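PDB 6EO5: PpBBE-like 1 D396N from Physcomitrella patens subsp. patens, which is a variant of a berberine bridge enzyme-like flavoprotein of the VAO family that oxidises cellobiose with a bi-covalently attached FAD. Local coordinates for residues W302-L307 with Y312-N317; A128-G133 with H216-P221. All blocks are in the same frame, centred on the assembly; numbering follows the deposited sequence.

Contact 1 (302-307 with 312-317) is a short-range contact at the surface: the helix 302-308 meets the loop that follows it, held by two hydrogen bonds and by the packing of Leu307. Contact 2 (128-133 with 216-221) joins parts of the chain more than eighty residues apart, is partly buried, and has no hydrogen bond between its two segments, relying on one edge of an indole. The two have centres about 14 Å apart and touch. Trp302 and Ile303, which do not touch 312-317, pack on Trp130 of contact 2, and Trp302 also covers Val218, so helix 302-308 takes part in both neighbourhoods.

Contact 1: residues W302-L307 with Y312-N317; sequences WIQLIL and YPSNTN
Gln304 and Leu307 both set CG anti to the carbonyl carbon (chi1 -74° in the glutamine and similar in the leucine), which sends their side chains off the helix along the loop 312-317. Beyond CG the glutamine runs extended to CD, and its amide NE2 donates to Ser314 O at 3.1 Å. The amide reaches that oxygen from above the carbonyl plane, 43° out of it, with an N-H...O angle of 156°. With an alanine in place of Gln304, Ser314 O would probably lose this donor, and the turn one of its ties to the helix. One helical turn on, Leu307 packs against the loop: its CD2 lies 4.0 Å from Tyr312 CD2 and equally near Thr316 CG2, while CD1 rests against the backbone oxygen of Thr316. The loop folds here as a type I beta turn from Pro313 to Thr316. Its first carbonyl, Pro313 O, accepts from two donors, the backbone N of Thr316 and the hydroxyl Thr316 OG1, the latter at 2.8 Å in the carbonyl plane on a lone pair. Thr316 CG2, anti to the backbone N, is the branch that meets Leu307. Past the end of helix 302-308, Tyr312 N donates to Leu307 O at 2.9 Å, a backbone bond that brings the returning chain back against the helix. The same oxygen sits at the edge of the Tyr312 ring, in its plane, and the tyrosine side chain lies about 12 Å from the bound FAD. Ser314 OG is engaged by Glu298 of strand 294-300, and Leu321 covers Leu307 from farther along the loop.

Contact 2: residues A128-G133 with H216-P221; sequences ALWNAG and HDVSAP
Trp130 meets Val218 through the far corner of its six-membered ring. CZ3 comes to 3.3 Å from Val218 O, and CH2 next to it stands at 3.8 Å; the carbonyl oxygen lies at the ring edge and in the indole plane, where the aromatic C-H groups carry a slight positive charge. The valine side chain adds an apolar touch, CG2 to Trp130 CZ3 at 4.2 Å, and Ser219 CA approaches the same carbon obliquely. The indole reaches this place because CG stands anti to the backbone N (chi1 177°), which carries the ring out to the loop. On the other side, the chain turn after strand 207-217 is steadied by Asp217: its OD1 accepts from Ser219 OG at 3.1 Å on the syn lone pair, and more weakly from Ser219 N. Val218 is held further by backbone hydrogen bonding with Lys134. The contact thus joins the end part of helix 122-133, in the sequence range of the FAD-binding domain, to the linker between strands 207-217 and 222-230. Helix 302-308 packs against the indole, Thr136 of strand 135-136 touches Val218, and strand 105-108 lies against Leu129 and Ala132 of helix 122-133.

Contact 1: residues W302-L307 with Y312-N317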
loop_
_atom_site.group_PDB
_atom_site.type_symbol
_atom_site.label_atom_id
_atom_site.label_comp_id
_atom_site.label_asym_id
_atom_site.label_seq_id
_atom_site.Cartn_x
_atom_site.Cartn_y
_atom_site.Cartn_z
ATOM N N TRP A 302 7.034 16.565 -12.214
ATOM C CA TRP A 302 6.683 15.353 -11.481
ATOM C C TRP A 302 6.943 15.499 -9.981
ATOM O O TRP A 302 6.090 15.142 -9.158
ATOM C CB TRP A 302 7.428 14.145 -12.053
ATOM C CG TRP A 302 7.003 12.864 -11.387
ATOM C CD1 TRP A 302 7.730 12.105 -10.500
ATOM C CD2 TRP A 302 5.728 12.221 -11.510
ATOM N NE1 TRP A 302 6.992 11.018 -10.091
ATOM C CE2 TRP A 302 5.759 11.067 -10.688
ATOM C CE3 TRP A 302 4.567 12.504 -12.237
ATOM C CZ2 TRP A 302 4.673 10.194 -10.581
ATOM C CZ3 TRP A 302 3.489 11.631 -12.132
ATOM C CH2 TRP A 302 3.550 10.493 -11.306
ATOM N N ILE A 303 8.110 16.031 -9.597
ATOM C CA ILE A 303 8.424 16.105 -8.172
ATOM C C ILE A 303 7.553 17.149 -7.476
ATOM O O ILE A 303 7.327 17.059 -6.261
ATOM C CB ILE A 303 9.934 16.354 -7.951
ATOM C CG1 ILE A 303 10.367 15.781 -6.602
ATOM C CG2 ILE A 303 10.312 17.847 -8.082
ATOM C CD1 ILE A 303 10.410 14.256 -6.589
ATOM N N GLN A 304 7.030 18.125 -8.226
ATOM C CA GLN A 304 6.027 19.031 -7.675
ATOM C C GLN A 304 4.708 18.315 -7.464
ATOM O O GLN A 304 3.969 18.635 -6.529
ATOM C CB GLN A 304 5.811 20.223 -8.603
ATOM C CG GLN A 304 6.915 21.238 -8.593
ATOM C CD GLN A 304 6.660 22.336 -9.600
ATOM O OE1 GLN A 304 6.521 22.078 -10.797
ATOM N NE2 GLN A 304 6.564 23.570 -9.115
ATOM N N LEU A 305 4.381 17.379 -8.358
ATOM C CA LEU A 305 3.130 16.649 -8.247
ATOM C C LEU A 305 3.121 15.792 -6.985
ATOM O O LEU A 305 2.121 15.749 -6.254
ATOM C CB LEU A 305 2.918 15.789 -9.494
ATOM C CG LEU A 305 1.683 14.925 -9.257
ATOM C CD1 LEU A 305 0.431 15.649 -9.728
ATOM C CD2 LEU A 305 1.813 13.531 -9.841
ATOM N N ILE A 306 4.247 15.126 -6.707
ATOM C CA ILE A 306 4.411 14.380 -5.464
ATOM C C ILE A 306 4.156 15.279 -4.262
ATOM O O ILE A 306 3.522 14.872 -3.286
ATOM C CB ILE A 306 5.817 13.758 -5.415
ATOM C CG1 ILE A 306 6.046 12.905 -6.657
ATOM C CG2 ILE A 306 5.987 12.931 -4.166
ATOM C CD1 ILE A 306 5.135 11.720 -6.729
ATOM N N LEU A 307 4.642 16.519 -4.311
ATOM C CA LEU A 307 4.449 17.400 -3.167
ATOM C C LEU A 307 2.992 17.810 -3.034
ATOM O O LEU A 307 2.446 17.835 -1.925
ATOM C CB LEU A 307 5.353 18.621 -3.294
ATOM C CG LEU A 307 6.832 18.302 -3.066
ATOM C CD1 LEU A 307 7.738 19.282 -3.799
ATOM C CD2 LEU A 307 7.117 18.297 -1.575
ATOM N N TYR A 312 1.520 19.685 0.042
ATOM C CA TYR A 312 2.487 20.766 0.130
ATOM C C TYR A 312 2.269 21.730 -1.026
ATOM O O TYR A 312 1.928 21.296 -2.133
ATOM C CB TYR A 312 3.922 20.242 0.071
ATOM C CG TYR A 312 4.418 19.561 1.332
ATOM C CD1 TYR A 312 4.852 20.303 2.424
ATOM C CD2 TYR A 312 4.483 18.172 1.421
ATOM C CE1 TYR A 312 5.323 19.679 3.576
ATOM C CE2 TYR A 312 4.951 17.541 2.571
ATOM C CZ TYR A 312 5.371 18.299 3.644
ATOM O OH TYR A 312 5.847 17.681 4.779
ATOM N N PRO A 313 2.448 23.030 -0.777
ATOM C CA PRO A 313 2.416 24.004 -1.872
ATOM C C PRO A 313 3.425 23.632 -2.948
ATOM O O PRO A 313 4.531 23.178 -2.645
ATOM C CB PRO A 313 2.789 25.314 -1.178
ATOM C CG PRO A 313 2.371 25.110 0.241
ATOM C CD PRO A 313 2.662 23.677 0.529
ATOM N N SER A 314 3.039 23.824 -4.217
ATOM C CA SER A 314 3.901 23.381 -5.311
ATOM C C SER A 314 5.221 24.138 -5.369
ATOM O O SER A 314 6.131 23.712 -6.093
ATOM C CB SER A 314 3.184 23.487 -6.658
ATOM O OG SER A 314 2.994 24.816 -7.075
ATOM N N ASN A 315 5.360 25.226 -4.618
ATOM C CA ASN A 315 6.638 25.910 -4.496
ATOM C C ASN A 315 7.497 25.360 -3.365
ATOM O O ASN A 315 8.568 25.914 -3.100
ATOM C CB ASN A 315 6.427 27.418 -4.305
ATOM C CG ASN A 315 5.787 27.760 -2.977
ATOM O OD1 ASN A 315 5.125 26.934 -2.365
ATOM N ND2 ASN A 315 5.985 28.987 -2.522
ATOM N N THR A 316 7.062 24.292 -2.694
ATOM C CA THR A 316 7.870 23.708 -1.633
ATOM C C THR A 316 9.204 23.203 -2.188
ATOM O O THR A 316 9.287 22.731 -3.327
ATOM C CB THR A 316 7.103 22.575 -0.951
ATOM O OG1 THR A 316 5.956 23.116 -0.272
ATOM C CG2 THR A 316 7.991 21.844 0.052
ATOM N N ASN A 317 10.260 23.343 -1.389
ATOM C CA ASN A 317 11.569 22.799 -1.740
ATOM C C ASN A 317 11.479 21.288 -1.920
ATOM O O ASN A 317 11.036 20.590 -0.991
ATOM C CB ASN A 317 12.581 23.135 -0.650
ATOM C CG ASN A 317 13.975 22.596 -0.948
ATOM O OD1 ASN A 317 14.287 22.202 -2.073
ATOM N ND2 ASN A 317 14.823 22.587 0.068
#

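Contact 2: residues A128-G133 with H216-P221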
loop_
_atom_site.group_PDB
_atom_site.type_symbol
_atom_site.label_atom_id
_atom_site.label_comp_id
_atom_site.label_asym_id
_atom_site.label_seq_id
_atom_site.Cartn_x
_atom_site.Cartn_y
_atom_site.Cartn_z
ATOM N N ALA A 128 15.038 10.584 -5.233
ATOM C CA ALA A 128 16.193 9.929 -5.840
ATOM C C ALA A 128 15.947 9.624 -7.311
ATOM O O ALA A 128 16.831 9.834 -8.151
ATOM C CB ALA A 128 16.539 8.653 -5.079
ATOM N N LEU A 129 14.754 9.122 -7.641
ATOM C CA LEU A 129 14.458 8.747 -9.023
ATOM C C LEU A 129 14.281 9.970 -9.918
ATOM O O LEU A 129 14.579 9.912 -11.117
ATOM C CB LEU A 129 13.207 7.865 -9.073
ATOM C CG LEU A 129 13.375 6.405 -8.634
ATOM C CD1 LEU A 129 12.013 5.739 -8.456
ATOM C CD2 LEU A 129 14.207 5.639 -9.646
ATOM N N TRP A 130 13.787 11.076 -9.360
ATOM C CA TRP A 130 13.641 12.304 -10.137
ATOM C C TRP A 130 15.004 12.920 -10.439
ATOM O O TRP A 130 15.326 13.216 -11.601
ATOM C CB TRP A 130 12.755 13.283 -9.366
ATOM C CG TRP A 130 12.580 14.604 -10.024
ATOM C CD1 TRP A 130 13.051 15.800 -9.581
ATOM C CD2 TRP A 130 11.865 14.874 -11.238
ATOM N NE1 TRP A 130 12.679 16.799 -10.441
ATOM C CE2 TRP A 130 11.952 16.262 -11.470
ATOM C CE3 TRP A 130 11.165 14.078 -12.152
ATOM C CZ2 TRP A 130 11.362 16.879 -12.577
ATOM C CZ3 TRP A 130 10.579 14.694 -13.264
ATOM C CH2 TRP A 130 10.687 16.085 -13.465
ATOM N N ASN A 131 15.821 13.103 -9.394
ATOM C CA ASN A 131 17.167 13.637 -9.551
ATOM C C ASN A 131 18.015 12.773 -10.474
ATOM O O ASN A 131 18.834 13.291 -11.236
ATOM C CB ASN A 131 17.839 13.759 -8.185
ATOM C CG ASN A 131 17.230 14.859 -7.318
ATOM O OD1 ASN A 131 16.548 15.758 -7.808
ATOM N ND2 ASN A 131 17.478 14.784 -6.013
ATOM N N ALA A 132 17.852 11.452 -10.416
ATOM C CA ALA A 132 18.748 10.586 -11.177
ATOM C C ALA A 132 18.482 10.668 -12.671
ATOM O O ALA A 132 19.425 10.623 -13.465
ATOM C CB ALA A 132 18.634 9.139 -10.703
ATOM N N GLY A 133 17.215 10.788 -13.076
ATOM C CA GLY A 133 16.884 10.710 -14.488
ATOM C C GLY A 133 15.489 11.158 -14.882
ATOM O O GLY A 133 15.008 10.808 -15.968
ATOM N N HIS A 216 9.872 4.660 -15.206
ATOM C CA HIS A 216 9.123 5.317 -16.276
ATOM C C HIS A 216 9.455 6.802 -16.366
ATOM O O HIS A 216 9.557 7.490 -15.344
ATOM C CB HIS A 216 7.615 5.143 -16.082
ATOM C CG HIS A 216 7.204 3.715 -15.912
ATOM N ND1 HIS A 216 6.744 2.942 -16.956
ATOM C CD2 HIS A 216 7.212 2.909 -14.822
ATOM C CE1 HIS A 216 6.473 1.728 -16.514
ATOM N NE2 HIS A 216 6.750 1.680 -15.224
ATOM N N ASP A 217 9.598 7.288 -17.607
ATOM C CA ASP A 217 9.933 8.683 -17.856
ATOM C C ASP A 217 8.766 9.597 -17.499
ATOM O O ASP A 217 7.653 9.433 -18.013
ATOM C CB ASP A 217 10.316 8.879 -19.323
ATOM C CG ASP A 217 10.555 10.346 -19.673
ATOM O OD1 ASP A 217 11.393 11.017 -19.009
ATOM O OD2 ASP A 217 9.885 10.833 -20.602
ATOM N N VAL A 218 9.034 10.583 -16.641
ATOM C CA VAL A 218 8.036 11.574 -16.251
ATOM C C VAL A 218 8.619 12.979 -16.391
ATOM O O VAL A 218 8.391 13.850 -15.544
ATOM C CB VAL A 218 7.532 11.325 -14.814
ATOM C CG1 VAL A 218 6.480 10.227 -14.811
ATOM C CG2 VAL A 218 8.688 10.969 -13.862
ATOM N N SER A 219 9.373 13.218 -17.467
ATOM C CA SER A 219 10.028 14.516 -17.614
ATOM C C SER A 219 9.108 15.561 -18.233
ATOM O O SER A 219 9.290 16.758 -17.985
ATOM C CB SER A 219 11.297 14.377 -18.446
ATOM O OG SER A 219 10.981 13.967 -19.765
ATOM N N ALA A 220 8.111 15.140 -19.013
ATOM C CA ALA A 220 7.127 16.072 -19.539
ATOM C C ALA A 220 6.256 16.643 -18.415
ATOM O O ALA A 220 6.183 16.085 -17.315
ATOM C CB ALA A 220 6.257 15.385 -20.589
ATOM N N PRO A 221 5.603 17.775 -18.659
ATOM C CA PRO A 221 4.712 18.336 -17.639
ATOM C C PRO A 221 3.519 17.432 -17.400
ATOM O O PRO A 221 3.076 16.704 -18.289
ATOM C CB PRO A 221 4.264 19.671 -18.246
ATOM C CG PRO A 221 5.281 19.977 -19.318
ATOM C CD PRO A 221 5.734 18.659 -19.835
#